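Local coordinates for beta-glucosidase (Saccharopolyspora erythraea D, PDB 5M6G), which probably hydrolyses terminal, non-reducing beta-D-glucosyl residues with release of beta-D-glucose, as a member of glycosyl hydrolase family 3, at residues 177-182 and 212-217; 141-146 and 162-167; 132-137 and 172-177. All coordinates share one frame; numbering follows the deposited sequence.

Contact 1: residues 177-182 and 212-217. With SOR (sorbitol), chain L.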
ATOM      1  N   SER A 177      -3.169   5.149   8.580  1.00 10.62           N
ATOM      2  CA  SER A 177      -2.393   4.413   7.594  1.00 11.86           C
ATOM      3  C   SER A 177      -2.439   5.134   6.258  1.00 11.68           C
ATOM      4  O   SER A 177      -3.482   5.663   5.865  1.00 13.05           O
ATOM      5  CB  SER A 177      -2.905   2.984   7.405  1.00 12.91           C
ATOM      6  OG  SER A 177      -2.145   2.322   6.404  1.00 11.22           O
ATOM      7  N   PHE A 178      -1.302   5.146   5.561  1.00 11.46           N
ATOM      8  CA  PHE A 178      -1.217   5.708   4.213  1.00 11.22           C
ATOM      9  C   PHE A 178      -1.666   4.631   3.223  1.00 11.62           C
ATOM     10  O   PHE A 178      -0.886   4.073   2.454  1.00 12.64           O
ATOM     11  CB  PHE A 178       0.196   6.205   3.937  1.00 12.00           C
ATOM     12  CG  PHE A 178       0.721   7.171   4.996  1.00 14.22           C
ATOM     13  CD1 PHE A 178      -0.062   8.220   5.453  1.00 12.06           C
ATOM     14  CD2 PHE A 178       1.996   7.016   5.529  1.00 14.57           C
ATOM     15  CE1 PHE A 178       0.423   9.106   6.424  1.00 14.04           C
ATOM     16  CE2 PHE A 178       2.488   7.888   6.491  1.00 15.86           C
ATOM     17  CZ  PHE A 178       1.699   8.937   6.947  1.00 13.64           C
ATOM     18  N   ALA A 179      -2.962   4.335   3.280  1.00 11.73           N
ATOM     19  CA  ALA A 179      -3.580   3.258   2.513  1.00 12.91           C
ATOM     20  C   ALA A 179      -5.081   3.525   2.441  1.00 11.66           C
ATOM     21  O   ALA A 179      -5.662   4.047   3.401  1.00 16.11           O
ATOM     22  CB  ALA A 179      -3.301   1.884   3.169  1.00  9.59           C
ATOM     23  N   PRO A 180      -5.731   3.131   1.336  1.00 14.07           N
ATOM     24  CA  PRO A 180      -5.193   2.387   0.184  1.00 13.14           C
ATOM     25  C   PRO A 180      -4.651   3.233  -0.971  1.00 15.17           C
ATOM     26  O   PRO A 180      -5.127   4.353  -1.201  1.00 12.56           O
ATOM     27  CB  PRO A 180      -6.411   1.604  -0.302  1.00 15.75           C
ATOM     28  CG  PRO A 180      -7.554   2.556  -0.056  1.00 14.01           C
ATOM     29  CD  PRO A 180      -7.206   3.174   1.311  1.00 13.36           C
ATOM     30  N   CYS A 181      -3.672   2.697  -1.696  1.00 14.31           N
ATOM     31  CA  CYS A 181      -3.386   3.209  -3.034  1.00 14.65           C
ATOM     32  C   CYS A 181      -4.594   2.936  -3.923  1.00 16.95           C
ATOM     33  O   CYS A 181      -4.923   1.773  -4.183  1.00 14.09           O
ATOM     34  CB  CYS A 181      -2.133   2.554  -3.644  1.00 18.48           C
ATOM     35  SG  CYS A 181      -1.300   3.470  -5.049  1.00 19.73           S
ATOM     36  N   VAL A 182      -5.278   3.997  -4.358  1.00  9.90           N
ATOM     37  CA  VAL A 182      -6.351   3.900  -5.335  1.00 12.06           C
ATOM     38  C   VAL A 182      -5.836   4.219  -6.735  1.00 13.80           C
ATOM     39  O   VAL A 182      -6.623   4.421  -7.668  1.00 13.89           O
ATOM     40  CB  VAL A 182      -7.542   4.788  -4.938  1.00 15.82           C
ATOM     41  CG1 VAL A 182      -8.018   4.421  -3.518  1.00 13.62           C
ATOM     42  CG2 VAL A 182      -7.181   6.277  -5.025  1.00 12.07           C
ATOM     43  N   THR A 212     -13.553   1.622   4.152  1.00 15.44           N
ATOM     44  CA  THR A 212     -14.608   1.311   5.107  1.00 14.48           C
ATOM     45  C   THR A 212     -14.121   0.321   6.152  1.00 14.12           C
ATOM     46  O   THR A 212     -14.488   0.421   7.330  1.00 15.33           O
ATOM     47  CB  THR A 212     -15.825   0.768   4.362  1.00 17.95           C
ATOM     48  OG1 THR A 212     -16.214   1.714   3.355  1.00 19.88           O
ATOM     49  CG2 THR A 212     -16.978   0.516   5.320  1.00 15.85           C
ATOM     50  N   GLY A 213     -13.277  -0.629   5.749  1.00 16.05           N
ATOM     51  CA  GLY A 213     -12.733  -1.572   6.715  1.00 11.93           C
ATOM     52  C   GLY A 213     -11.796  -0.900   7.703  1.00 14.09           C
ATOM     53  O   GLY A 213     -11.898  -1.106   8.916  1.00 14.49           O
ATOM     54  N   LEU A 214     -10.876  -0.078   7.193  1.00 13.31           N
ATOM     55  CA  LEU A 214      -9.910   0.598   8.052  1.00 13.17           C
ATOM     56  C   LEU A 214     -10.607   1.537   9.030  1.00 17.20           C
ATOM     57  O   LEU A 214     -10.307   1.540  10.230  1.00 14.36           O
ATOM     58  CB  LEU A 214      -8.907   1.370   7.187  1.00 14.07           C
ATOM     59  CG  LEU A 214      -7.801   0.580   6.477  1.00 11.95           C
ATOM     60  CD1 LEU A 214      -7.204   1.401   5.344  1.00 16.12           C
ATOM     61  CD2 LEU A 214      -6.722   0.209   7.490  1.00 15.56           C
ATOM     62  N   GLN A 215     -11.544   2.347   8.528  1.00 13.65           N
ATOM     63  CA  GLN A 215     -12.123   3.423   9.323  1.00 13.22           C
ATOM     64  C   GLN A 215     -13.362   3.003  10.095  1.00 15.60           C
ATOM     65  O   GLN A 215     -13.674   3.612  11.125  1.00 16.55           O
ATOM     66  CB  GLN A 215     -12.488   4.615   8.427  1.00 12.57           C
ATOM     67  CG  GLN A 215     -11.317   5.169   7.676  1.00  9.44           C
ATOM     68  CD  GLN A 215     -11.575   6.550   7.095  1.00 14.72           C
ATOM     69  OE1 GLN A 215     -10.635   7.294   6.812  1.00 15.09           O
ATOM     70  NE2 GLN A 215     -12.848   6.895   6.904  1.00 16.94           N
ATOM     71  N   GLY A 216     -14.073   1.986   9.627  1.00 16.29           N
ATOM     72  CA  GLY A 216     -15.453   1.796  10.009  1.00 20.07           C
ATOM     73  C   GLY A 216     -16.331   2.777   9.256  1.00 21.63           C
ATOM     74  O   GLY A 216     -15.862   3.640   8.512  1.00 19.39           O
ATOM     75  N   GLU A 217     -17.643   2.633   9.443  1.00 16.44           N
ATOM     76  CA  GLU A 217     -18.576   3.539   8.778  1.00 22.82           C
ATOM     77  C   GLU A 217     -18.321   4.987   9.181  1.00 27.59           C
ATOM     78  O   GLU A 217     -18.384   5.898   8.350  1.00 24.81           O
ATOM     79  CB  GLU A 217     -20.010   3.147   9.116  1.00 28.61           C
ATOM     80  CG  GLU A 217     -21.055   3.982   8.416  1.00 26.81           C
ATOM     81  CD  GLU A 217     -22.433   3.760   8.992  1.00 27.84           C
ATOM     82  OE1 GLU A 217     -23.410   4.258   8.396  1.00 30.87           O
ATOM     83  OE2 GLU A 217     -22.534   3.088  10.046  1.00 35.45           O
TER
HETATM   84  C1  SOR L 711       3.668   6.758  -0.401  1.00 25.88           C
HETATM   85  C2  SOR L 711       4.154   6.446   1.003  1.00 38.96           C
HETATM   86  C3  SOR L 711       5.480   7.164   1.237  1.00 43.25           C
HETATM   87  C4  SOR L 711       6.191   6.618   2.473  1.00 31.59           C
HETATM   88  C5  SOR L 711       7.702   6.865   2.452  1.00 40.79           C
HETATM   89  C6  SOR L 711       8.341   5.983   3.520  1.00 25.74           C
HETATM   90  O1  SOR L 711       2.796   5.753  -0.858  1.00 22.27           O
HETATM   91  O2  SOR L 711       3.191   6.875   1.949  1.00 26.60           O
HETATM   92  O3  SOR L 711       5.217   8.533   1.406  1.00 35.74           O
HETATM   93  O4  SOR L 711       5.633   7.194   3.637  1.00 40.21           O
HETATM   94  O5  SOR L 711       8.271   6.590   1.178  1.00 37.75           O
HETATM   95  O6  SOR L 711       9.730   5.859   3.293  1.00 35.41           O
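The irregular backbone that carries Ala179 and Pro180 leaves strand 176-177 through an inverse gamma turn centred on Phe178 and a cis peptide bond before Pro180, and it meets the last turn of helix 209-215 at Leu214. The contact is small and apolar. One branch of Leu214 does the work: CD1 rests against the backbone carbonyl of Ala179, 3.6 Å from Ala179 O. With CG lying beside the backbone N (chi1 -77°), CD1 alone faces this bend, while CD2 turns to Gly162 of helix 155-170. At Ala179, whose CB is 4.5 Å from Leu214 CD1, a side chain no larger than a methyl probably helps the helix approach the carbonyl. The ring carbon CD of Pro180 adds a looser apolar touch, 4.4 Å from Leu214 CD1, and the proline also packs on Ala210 and Val211 of the same helix. Beyond Leu214 the helix ends at Gly216, whose positive phi would press a CB against the preceding carbonyl O.

Phe178 turns away from the helix toward the pocket, where its CB lies 3.7 Å from sorbitol O2, the hydroxyl approaching the ring obliquely. Its carbonyl O accepts a hydrogen bond from Lys231, which also binds the sorbitol, and a disulfide joins Cys181 to Cys183 further along. Since Leu214 supplies only methyl groups, the contact has no directional bond of its own; position is probably fixed by the turn, the cis proline and backbone bonds to strand 229-233. The chemistry is thus non-directional and apolar on the helix side of the backbone, with Phe178 facing the sorbitol pocket on the other.

Contact 2: residues 141-146 and 162-167. With MG (magnesium ion), chain E.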
ATOM      1  N   THR A 141       0.441  -9.610  10.589  1.00 12.03           N
ATOM      2  CA  THR A 141      -0.077 -10.321   9.425  1.00 15.61           C
ATOM      3  C   THR A 141       0.255  -9.561   8.148  1.00 14.07           C
ATOM      4  O   THR A 141       0.030  -8.352   8.066  1.00 11.83           O
ATOM      5  CB  THR A 141      -1.594 -10.471   9.547  1.00 15.27           C
ATOM      6  OG1 THR A 141      -1.931 -10.963  10.850  1.00 15.21           O
ATOM      7  CG2 THR A 141      -2.132 -11.417   8.489  1.00 11.19           C
ATOM      8  N   ILE A 142       0.769 -10.266   7.140  1.00 13.47           N
ATOM      9  CA  ILE A 142       1.098  -9.644   5.857  1.00 13.24           C
ATOM     10  C   ILE A 142       0.122 -10.164   4.807  1.00 16.32           C
ATOM     11  O   ILE A 142       0.145 -11.348   4.443  1.00 13.86           O
ATOM     12  CB  ILE A 142       2.554  -9.895   5.449  1.00 10.11           C
ATOM     13  CG1 ILE A 142       3.519  -9.375   6.536  1.00 12.66           C
ATOM     14  CG2 ILE A 142       2.841  -9.253   4.081  1.00 11.21           C
ATOM     15  CD1 ILE A 142       3.396  -7.880   6.816  1.00 10.17           C
ATOM     16  N   TYR A 143      -0.735  -9.271   4.316  1.00 16.18           N
ATOM     17  CA  TYR A 143      -1.783  -9.584   3.358  1.00 13.94           C
ATOM     18  C   TYR A 143      -1.240  -9.496   1.940  1.00 13.32           C
ATOM     19  O   TYR A 143      -0.185  -8.893   1.708  1.00 11.96           O
ATOM     20  CB  TYR A 143      -2.970  -8.625   3.554  1.00 15.58           C
ATOM     21  CG  TYR A 143      -3.637  -8.834   4.902  1.00 15.57           C
ATOM     22  CD1 TYR A 143      -4.565  -9.861   5.092  1.00 12.07           C
ATOM     23  CD2 TYR A 143      -3.303  -8.043   5.991  1.00 14.23           C
ATOM     24  CE1 TYR A 143      -5.149 -10.080   6.337  1.00 17.52           C
ATOM     25  CE2 TYR A 143      -3.887  -8.241   7.234  1.00 17.43           C
ATOM     26  CZ  TYR A 143      -4.800  -9.265   7.404  1.00 17.62           C
ATOM     27  OH  TYR A 143      -5.373  -9.468   8.639  1.00 17.15           O
ATOM     28  N   PRO A 144      -1.906 -10.127   0.971  1.00 11.43           N
ATOM     29  CA  PRO A 144      -1.509  -9.937  -0.429  1.00 11.23           C
ATOM     30  C   PRO A 144      -1.481  -8.457  -0.782  1.00 12.97           C
ATOM     31  O   PRO A 144      -2.289  -7.665  -0.286  1.00 12.03           O
ATOM     32  CB  PRO A 144      -2.597 -10.680  -1.212  1.00 11.26           C
ATOM     33  CG  PRO A 144      -3.077 -11.748  -0.260  1.00 13.67           C
ATOM     34  CD  PRO A 144      -3.031 -11.071   1.103  1.00 13.25           C
ATOM     35  N   HIS A 145      -0.527  -8.079  -1.626  1.00 12.23           N
ATOM     36  CA  HIS A 145      -0.538  -6.711  -2.119  1.00 13.10           C
ATOM     37  C   HIS A 145      -1.773  -6.469  -2.989  1.00 13.54           C
ATOM     38  O   HIS A 145      -2.475  -7.400  -3.415  1.00 12.13           O
ATOM     39  CB  HIS A 145       0.743  -6.398  -2.892  1.00 12.79           C
ATOM     40  CG  HIS A 145       1.865  -5.896  -2.031  1.00 14.66           C
ATOM     41  ND1 HIS A 145       1.769  -4.749  -1.266  1.00 11.17           N
ATOM     42  CD2 HIS A 145       3.106  -6.393  -1.809  1.00 11.13           C
ATOM     43  CE1 HIS A 145       2.909  -4.550  -0.628  1.00  9.87           C
ATOM     44  NE2 HIS A 145       3.736  -5.540  -0.932  1.00 10.75           N
ATOM     45  N   ASN A 146      -2.025  -5.184  -3.249  1.00 13.14           N
ATOM     46  CA  ASN A 146      -3.281  -4.756  -3.863  1.00 10.53           C
ATOM     47  C   ASN A 146      -3.563  -5.451  -5.197  1.00 10.79           C
ATOM     48  O   ASN A 146      -4.721  -5.764  -5.495  1.00 12.52           O
ATOM     49  CB  ASN A 146      -3.274  -3.235  -4.055  1.00  9.36           C
ATOM     50  CG  ASN A 146      -3.579  -2.492  -2.769  1.00 15.69           C
ATOM     51  OD1 ASN A 146      -3.952  -3.103  -1.777  1.00 12.31           O
ATOM     52  ND2 ASN A 146      -3.442  -1.164  -2.789  1.00 13.81           N
ATOM     53  N   GLY A 162      -9.072  -4.598   5.538  1.00 13.54           N
ATOM     54  CA  GLY A 162      -8.957  -3.264   6.115  1.00 11.97           C
ATOM     55  C   GLY A 162      -9.255  -3.245   7.603  1.00 12.78           C
ATOM     56  O   GLY A 162      -8.523  -2.630   8.389  1.00 12.30           O
ATOM     57  N   ALA A 163     -10.315  -3.944   8.017  1.00 15.01           N
ATOM     58  CA  ALA A 163     -10.680  -3.976   9.434  1.00 14.64           C
ATOM     59  C   ALA A 163      -9.646  -4.722  10.266  1.00 12.01           C
ATOM     60  O   ALA A 163      -9.308  -4.292  11.378  1.00 13.87           O
ATOM     61  CB  ALA A 163     -12.059  -4.613   9.608  1.00 15.06           C
ATOM     62  N   ALA A 164      -9.143  -5.850   9.762  1.00 12.73           N
ATOM     63  CA  ALA A 164      -8.126  -6.585  10.505  1.00 13.90           C
ATOM     64  C   ALA A 164      -6.825  -5.798  10.576  1.00 15.52           C
ATOM     65  O   ALA A 164      -6.167  -5.769  11.625  1.00 15.04           O
ATOM     66  CB  ALA A 164      -7.895  -7.962   9.878  1.00 15.15           C
ATOM     67  N   THR A 165      -6.438  -5.160   9.467  1.00 14.27           N
ATOM     68  CA  THR A 165      -5.274  -4.279   9.472  1.00 13.04           C
ATOM     69  C   THR A 165      -5.437  -3.181  10.515  1.00 10.51           C
ATOM     70  O   THR A 165      -4.518  -2.907  11.297  1.00 12.22           O
ATOM     71  CB  THR A 165      -5.073  -3.675   8.077  1.00 14.29           C
ATOM     72  OG1 THR A 165      -4.770  -4.725   7.149  1.00 13.86           O
ATOM     73  CG2 THR A 165      -3.935  -2.678   8.083  1.00 11.42           C
ATOM     74  N   ALA A 166      -6.617  -2.564  10.557  1.00 13.34           N
ATOM     75  CA  ALA A 166      -6.840  -1.465  11.492  1.00 13.08           C
ATOM     76  C   ALA A 166      -6.671  -1.932  12.936  1.00 13.19           C
ATOM     77  O   ALA A 166      -6.101  -1.214  13.766  1.00 12.22           O
ATOM     78  CB  ALA A 166      -8.227  -0.864  11.266  1.00 12.17           C
ATOM     79  N   GLU A 167      -7.137  -3.146  13.247  1.00 10.95           N
ATOM     80  CA  GLU A 167      -6.936  -3.677  14.591  1.00 15.43           C
ATOM     81  C   GLU A 167      -5.460  -3.788  14.928  1.00 14.59           C
ATOM     82  O   GLU A 167      -5.043  -3.419  16.034  1.00 11.82           O
ATOM     83  CB  GLU A 167      -7.605  -5.037  14.736  1.00 22.93           C
ATOM     84  CG  GLU A 167      -9.074  -4.973  15.053  1.00 23.76           C
ATOM     85  CD  GLU A 167      -9.631  -6.347  15.325  1.00 31.07           C
ATOM     86  OE1 GLU A 167      -9.250  -7.289  14.595  1.00 28.04           O
ATOM     87  OE2 GLU A 167     -10.419  -6.491  16.278  1.00 34.47           O
TER
HETATM   88 MG    MG E 704      -9.760  -9.134  14.243  1.00 27.47          MG
HETATM   89  O   HOH W   1     -11.931  -8.811  14.931  1.00 30.47           O
HETATM   90  O   HOH W   2      -9.343 -10.081  15.879  1.00 25.61           O
HETATM   91  O   HOH W   3     -10.573 -10.783  13.184  1.00 30.58           O
HETATM   92  O   HOH W   4     -10.505  -8.281  12.321  1.00 33.26           O
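Tyr143 reaches from the loop before helix 146-152 to Ala164 and Thr165 on helix 155-170, and these three buried residues make up the close part of the contact. The phenol oxygen carries the tightest approach, with Tyr143 OH 3.2 Å from Ala164 CB. Alanine suits the place, its single methyl fitting against the phenol oxygen at close range. Further back along the ring, Thr165 OG1 lies 3.6 Å from Tyr143 CE2 and meets the ring obliquely, the two side chains running alongside with opposite headings. This is a van der Waals touch: the threonine hydroxyl sits beside its own backbone N (chi1 -64°) and is hydrogen-bonded to Ile161 O one turn earlier, which satisfies it within the helix. Thr141 CG2 lies 3.6 Å over one face of the phenol ring, nearer the ring's margin than its middle. His401 and Ala405 of helix 399-412 also pack on this ring.

The looser side begins two residues beyond Thr165, where the partly exposed Glu167 extends to a hydrated magnesium ion and has no touch with the loop. Its OE1 binds the metal at 1.9 Å; four waters and His401 NE2 fill the other positions, and water 1 also makes a weak hydrogen bond to Glu167 OE2. A long acidic side chain is apt here, since it spans the distance from helix to ion and its charge probably offsets part of that of the metal. The chemistry thus divides in two: an apolar, non-directional seat for the tyrosine inside, and a watery metal site outside, with His401 belonging to both as packing partner and ligand.

Contact 3: residues 132-137 and 172-177. With MG (magnesium ion), chain F.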
ATOM      1  N   HIS A 132      -0.349  -3.482   3.387  1.00 14.15           N
ATOM      2  CA  HIS A 132      -0.852  -4.845   3.202  1.00 14.41           C
ATOM      3  C   HIS A 132      -0.701  -5.536   4.559  1.00 17.88           C
ATOM      4  O   HIS A 132       0.054  -6.489   4.753  1.00 12.29           O
ATOM      5  CB  HIS A 132      -0.184  -5.612   2.053  1.00 12.25           C
ATOM      6  CG  HIS A 132       1.306  -5.791   2.171  1.00 14.88           C
ATOM      7  ND1 HIS A 132       1.948  -6.930   1.723  1.00 12.83           N
ATOM      8  CD2 HIS A 132       2.279  -4.971   2.631  1.00 13.24           C
ATOM      9  CE1 HIS A 132       3.250  -6.800   1.902  1.00  9.28           C
ATOM     10  NE2 HIS A 132       3.476  -5.625   2.464  1.00 12.58           N
ATOM     11  N   GLY A 133      -1.483  -5.041   5.517  1.00 13.05           N
ATOM     12  CA  GLY A 133      -1.239  -5.302   6.920  1.00 11.53           C
ATOM     13  C   GLY A 133      -0.380  -4.205   7.518  1.00 14.29           C
ATOM     14  O   GLY A 133       0.012  -3.244   6.852  1.00 11.16           O
ATOM     15  N   HIS A 134      -0.094  -4.349   8.817  1.00 12.69           N
ATOM     16  CA  HIS A 134       0.792  -3.429   9.535  1.00 13.35           C
ATOM     17  C   HIS A 134       2.244  -3.827   9.238  1.00 13.43           C
ATOM     18  O   HIS A 134       2.984  -4.330  10.085  1.00 12.98           O
ATOM     19  CB  HIS A 134       0.460  -3.459  11.024  1.00 13.46           C
ATOM     20  CG  HIS A 134       0.967  -2.280  11.793  1.00 10.30           C
ATOM     21  ND1 HIS A 134       1.772  -1.317  11.230  1.00 13.04           N
ATOM     22  CD2 HIS A 134       0.796  -1.921  13.088  1.00 11.12           C
ATOM     23  CE1 HIS A 134       2.061  -0.402  12.141  1.00 11.62           C
ATOM     24  NE2 HIS A 134       1.481  -0.747  13.279  1.00 12.39           N
ATOM     25  N   ASN A 135       2.653  -3.582   7.983  1.00 12.95           N
ATOM     26  CA  ASN A 135       3.790  -4.281   7.384  1.00 14.02           C
ATOM     27  C   ASN A 135       5.159  -3.855   7.909  1.00 15.60           C
ATOM     28  O   ASN A 135       6.135  -4.561   7.642  1.00 15.01           O
ATOM     29  CB  ASN A 135       3.763  -4.120   5.862  1.00 10.94           C
ATOM     30  CG  ASN A 135       3.443  -2.692   5.425  1.00 12.42           C
ATOM     31  OD1 ASN A 135       2.300  -2.379   5.108  1.00 12.73           O
ATOM     32  ND2 ASN A 135       4.454  -1.827   5.407  1.00 11.83           N
ATOM     33  N   ASN A 136       5.283  -2.734   8.612  1.00 11.63           N
ATOM     34  CA  ASN A 136       6.565  -2.428   9.243  1.00 13.61           C
ATOM     35  C   ASN A 136       6.811  -3.234  10.513  1.00 13.86           C
ATOM     36  O   ASN A 136       7.943  -3.253  11.006  1.00 16.53           O
ATOM     37  CB  ASN A 136       6.653  -0.938   9.594  1.00 14.95           C
ATOM     38  CG  ASN A 136       6.806  -0.069   8.378  1.00 18.30           C
ATOM     39  OD1 ASN A 136       7.721  -0.259   7.563  1.00 14.87           O
ATOM     40  ND2 ASN A 136       5.894   0.884   8.225  1.00 14.26           N
ATOM     41  N   VAL A 137       5.791  -3.883  11.057  1.00 10.71           N
ATOM     42  CA  VAL A 137       5.866  -4.490  12.383  1.00 11.21           C
ATOM     43  C   VAL A 137       6.185  -5.977  12.231  1.00 11.26           C
ATOM     44  O   VAL A 137       5.455  -6.719  11.564  1.00 13.04           O
ATOM     45  CB  VAL A 137       4.561  -4.290  13.167  1.00 14.87           C
ATOM     46  CG1 VAL A 137       4.621  -5.071  14.467  1.00  9.21           C
ATOM     47  CG2 VAL A 137       4.315  -2.792  13.446  1.00 11.46           C
ATOM     48  N   THR A 172      -0.880  -0.804  18.172  1.00 14.14           N
ATOM     49  CA  THR A 172       0.348  -0.055  18.373  1.00 12.94           C
ATOM     50  C   THR A 172       0.085   1.422  18.627  1.00 14.05           C
ATOM     51  O   THR A 172       1.040   2.194  18.759  1.00 18.58           O
ATOM     52  CB  THR A 172       1.283  -0.213  17.160  1.00 16.05           C
ATOM     53  OG1 THR A 172       0.718   0.424  16.007  1.00 14.84           O
ATOM     54  CG2 THR A 172       1.525  -1.691  16.839  1.00 14.36           C
ATOM     55  N   GLY A 173      -1.180   1.839  18.691  1.00 16.49           N
ATOM     56  CA  GLY A 173      -1.530   3.224  18.929  1.00 14.94           C
ATOM     57  C   GLY A 173      -1.650   4.062  17.670  1.00 15.56           C
ATOM     58  O   GLY A 173      -2.429   5.018  17.646  1.00 13.71           O
ATOM     59  N   ILE A 174      -0.901   3.709  16.623  1.00 13.16           N
ATOM     60  CA  ILE A 174      -0.865   4.508  15.405  1.00 13.75           C
ATOM     61  C   ILE A 174      -2.277   4.702  14.871  1.00 13.58           C
ATOM     62  O   ILE A 174      -3.104   3.782  14.888  1.00 13.73           O
ATOM     63  CB  ILE A 174       0.070   3.830  14.386  1.00 18.45           C
ATOM     64  CG1 ILE A 174       1.505   3.844  14.931  1.00 13.69           C
ATOM     65  CG2 ILE A 174      -0.032   4.502  13.012  1.00 14.27           C
ATOM     66  CD1 ILE A 174       2.525   3.069  14.084  1.00 11.32           C
ATOM     67  N   ASP A 175      -2.567   5.924  14.422  1.00 12.10           N
ATOM     68  CA  ASP A 175      -3.925   6.376  14.184  1.00 10.28           C
ATOM     69  C   ASP A 175      -4.319   6.393  12.725  1.00  9.84           C
ATOM     70  O   ASP A 175      -5.488   6.640  12.430  1.00 12.52           O
ATOM     71  CB  ASP A 175      -4.090   7.797  14.733  1.00 14.88           C
ATOM     72  CG  ASP A 175      -3.566   7.911  16.130  1.00 17.26           C
ATOM     73  OD1 ASP A 175      -4.198   7.297  17.012  1.00 16.19           O
ATOM     74  OD2 ASP A 175      -2.515   8.553  16.327  1.00 13.98           O
ATOM     75  N   TRP A 176      -3.381   6.143  11.822  1.00 11.76           N
ATOM     76  CA  TRP A 176      -3.503   6.651  10.460  1.00 10.11           C
ATOM     77  C   TRP A 176      -2.592   5.830   9.569  1.00 12.02           C
ATOM     78  O   TRP A 176      -1.381   5.786   9.806  1.00 12.55           O
ATOM     79  CB  TRP A 176      -3.116   8.142  10.457  1.00 10.69           C
ATOM     80  CG  TRP A 176      -3.132   8.882   9.147  1.00 11.00           C
ATOM     81  CD1 TRP A 176      -3.619   8.457   7.933  1.00 12.35           C
ATOM     82  CD2 TRP A 176      -2.615  10.204   8.934  1.00 10.94           C
ATOM     83  NE1 TRP A 176      -3.442   9.454   6.981  1.00 11.18           N
ATOM     84  CE2 TRP A 176      -2.820  10.527   7.572  1.00 10.54           C
ATOM     85  CE3 TRP A 176      -1.998  11.149   9.771  1.00 11.25           C
ATOM     86  CZ2 TRP A 176      -2.436  11.759   7.031  1.00 13.11           C
ATOM     87  CZ3 TRP A 176      -1.616  12.373   9.234  1.00 11.88           C
ATOM     88  CH2 TRP A 176      -1.840  12.669   7.876  1.00 13.04           C
ATOM     89  N   SER A 177      -3.169   5.149   8.580  1.00 10.62           N
ATOM     90  CA  SER A 177      -2.393   4.413   7.594  1.00 11.86           C
ATOM     91  C   SER A 177      -2.439   5.134   6.258  1.00 11.68           C
ATOM     92  O   SER A 177      -3.482   5.663   5.865  1.00 13.05           O
ATOM     93  CB  SER A 177      -2.905   2.984   7.405  1.00 12.91           C
ATOM     94  OG  SER A 177      -2.145   2.322   6.404  1.00 11.22           O
TER
HETATM   95 MG    MG F 705      -4.382   5.441  18.092  1.00 21.23          MG
HETATM   96  O   HOH W   5      -5.189   4.096  16.639  1.00 15.20           O
HETATM   97  O   HOH W   6      -4.113   6.857  19.734  1.00 20.70           O
HETATM   98  O   HOH W   7      -6.278   5.972  18.532  1.00 20.53           O
HETATM   99  O   HOH W   8      -4.700   4.029  19.523  1.00 24.75           O
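A single hydrogen bond joins the two segments directly: His134 NE2 donates to Thr172 OG1 over 3.1 Å, with an N-H...acceptor angle of 152°. The hydroxyl lies nearly in the imidazole plane (10° out), though the bond is somewhat bent. Swinging CG anti to the backbone N (chi1 -161°) sends the ring across to the threonine. Thr172 OG1 thus accepts from His134 and is also hydrogen-bonded to Val169 O in the last turn of helix 155-170.

Van der Waals contacts lie beside this bond. Ile174 CD1 approaches the ring edge 4.0 Å from His134 CE1, and the methyl Thr172 CG2 is 3.7 Å from His134 NE2. Within the histidine's own segment, Val137 CG2 stands over the centre of one ring face, 3.4 Å above the plane. A type I turn from His134 to Val137, closed by the bond from Val137 N to His134 O, brings the valine back there. A phenylalanine in place of His134 would probably leave Thr172 OG1 without the N-H that ties it to this loop.

Metal bonds lie on the far side of 172-177. Gly173 O binds a magnesium ion at 2.0 Å. Asp175 OD1 binds the same magnesium at about 2.2 Å, and four waters complete six ligands; water 5 also donates to Ile174 O. Glycine suits position 173 because its positive phi would jam a CB against the preceding carbonyl. The arrangement belongs to a beta-alpha-beta crossover of the TIM-barrel-type N-terminal domain of family 3: the adjacent parallel strands 125-128 and 176-177 are joined through helix 155-170, and the loop after the first strand packs against the link from that helix to the second.

From the N terminus, the chain leaves strand 125-128 and enters the long loop that supplies both 132-137 and 141-146. Contact 2 closes first, when helix 155-170 returns to the loop. It is nested inside the larger excursion closed by contact 3 at the end of that helix and the start of strand 176-177. Contact 1 then follows in series, sharing Ser177 with contact 3 and closing on helix 209-215. None of the three cross. Contacts 2 and 3 touch where Tyr143 O meets His132 ND1, in a probable hydrogen bond; contacts 1 and 2 meet by packing between Leu214 and Gly162 and Ala166, which sets helices 155-170 and 209-215 side by side.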